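Local coordinates for protein MP-4 (PDB 5DSS) that contributes to snake venom neutralization by Mucuna pruriens seeds through stimulating cross-reactive antibodies, and belongs to the trypsin and protease inhibitor family, at residues G38-R41 and V47-L50. Sequence-based numbering, arbitrary orientation.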
loop_
_atom_site.group_PDB
_atom_site.type_symbol
_atom_site.label_atom_id
_atom_site.label_comp_id
_atom_site.label_asym_id
_atom_site.label_seq_id
_atom_site.Cartn_x
_atom_site.Cartn_y
_atom_site.Cartn_z
ATOM N N GLY A 38 5.809 -9.865 -5.139
ATOM C CA GLY A 38 6.427 -11.040 -4.588
ATOM C C GLY A 38 5.856 -12.284 -5.184
ATOM O O GLY A 38 4.859 -12.239 -5.917
ATOM N N LYS A 39 6.441 -13.400 -4.842
ATOM C CA LYS A 39 5.909 -14.633 -5.288
ATOM C C LYS A 39 4.943 -15.211 -4.193
ATOM O O LYS A 39 5.264 -15.416 -3.019
ATOM C CB LYS A 39 7.045 -15.556 -5.814
ATOM C CG LYS A 39 6.652 -16.594 -6.865
ATOM C CD LYS A 39 7.382 -17.916 -6.719
ATOM C CE LYS A 39 8.556 -18.051 -7.664
ATOM N NZ LYS A 39 9.175 -19.381 -7.785
ATOM N N THR A 40 3.711 -15.381 -4.631
ATOM C CA THR A 40 2.676 -16.009 -3.820
ATOM C C THR A 40 1.676 -16.677 -4.773
ATOM O O THR A 40 1.348 -16.110 -5.818
ATOM C CB THR A 40 2.013 -14.984 -2.870
ATOM O OG1 THR A 40 2.580 -15.108 -1.556
ATOM C CG2 THR A 40 0.502 -15.186 -2.790
ATOM N N ARG A 41 1.206 -17.869 -4.401
ATOM C CA ARG A 41 0.274 -18.684 -5.198
ATOM C C ARG A 41 0.876 -19.117 -6.537
ATOM O O ARG A 41 2.089 -19.294 -6.653
ATOM C CB ARG A 41 -1.079 -17.987 -5.386
ATOM C CG ARG A 41 -2.267 -18.936 -5.312
ATOM C CD ARG A 41 -3.508 -18.210 -4.823
ATOM N NE ARG A 41 -4.102 -18.871 -3.661
ATOM C CZ ARG A 41 -3.421 -19.552 -2.740
ATOM N NH1 ARG A 41 -2.098 -19.667 -2.823
ATOM N NH2 ARG A 41 -4.070 -20.115 -1.726
ATOM N N VAL A 47 -0.818 -10.400 -8.756
ATOM C CA VAL A 47 -1.528 -9.237 -8.304
ATOM C C VAL A 47 -1.096 -8.960 -6.882
ATOM O O VAL A 47 -1.093 -7.827 -6.420
ATOM C CB VAL A 47 -3.016 -9.546 -8.345
ATOM C CG1 VAL A 47 -3.800 -8.428 -7.752
ATOM C CG2 VAL A 47 -3.443 -9.823 -9.795
ATOM N N THR A 48 -0.679 -10.021 -6.217
ATOM C CA THR A 48 -0.365 -9.995 -4.800
ATOM C C THR A 48 0.872 -9.164 -4.472
ATOM O O THR A 48 1.997 -9.533 -4.848
ATOM C CB THR A 48 -0.225 -11.444 -4.279
ATOM O OG1 THR A 48 -1.331 -12.223 -4.769
ATOM C CG2 THR A 48 -0.182 -11.495 -2.749
ATOM N N VAL A 49 0.635 -8.028 -3.800
ATOM C CA VAL A 49 1.694 -7.159 -3.281
ATOM C C VAL A 49 2.110 -7.822 -1.969
ATOM O O VAL A 49 1.285 -8.023 -1.084
ATOM C CB VAL A 49 1.198 -5.717 -3.023
ATOM C CG1 VAL A 49 2.248 -4.869 -2.323
ATOM C CG2 VAL A 49 0.805 -5.066 -4.329
ATOM N N LEU A 50 3.399 -8.145 -1.863
ATOM C CA LEU A 50 3.917 -8.935 -0.770
ATOM C C LEU A 50 4.703 -8.120 0.240
ATOM O O LEU A 50 5.363 -7.146 -0.094
ATOM C CB LEU A 50 4.823 -10.048 -1.308
ATOM C CG LEU A 50 4.440 -11.509 -1.025
ATOM C CD1 LEU A 50 4.750 -11.891 0.412
ATOM C CD2 LEU A 50 2.978 -11.769 -1.333
#
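Gly38 and Leu50 face each other at the mouth of a long hairpin loop in this protein of the beta-trefoil, Kunitz-type inhibitor family. The loop joins the antiparallel strands 35-37 and 49-51. Just before Gly38 the strands still pair, the backbone of Leu50 being hydrogen-bonded to that of Arg36. No hydrogen bond then links 38-41 to 47-50, and they meet by van der Waals packing, which buries 210 Å² in all. At Gly38 the backbones come close, with CA of Gly38 5.0 Å from CA of Leu50. The CB of Leu50 lies against the bare CA of Gly38, at 3.8 Å. Lys39 points away from 47-50 and adds mainly its carbonyl, which lies near CG of Leu50. Thr40 turns back inward and is the main side chain of its segment in the contact. Its CB packs on one branch of Leu50, with CD2 of Leu50 3.7 Å from CB of Thr40; the two side chains meet at a slant. Near the same branch is the Thr40 hydroxyl, whose position is less certain. Its hydrogen bonds, to the carbonyl of Lys39 and weakly to Glu162, are therefore tentative. Both Thr40 and Thr48 also touch Arg165 of strand 164-167, which pairs with strand 49-51, so the loop packs against the sheet here. In Thr48 the hydroxyl sits beside the backbone N (chi1 -46°), which leaves the methyl anti to that N and directed at Thr40. The side chains of Thr40 and Thr48 cross at about a right angle and meet through their methyls, CG2 of Thr40 lying 3.8 Å from CG2 of Thr48.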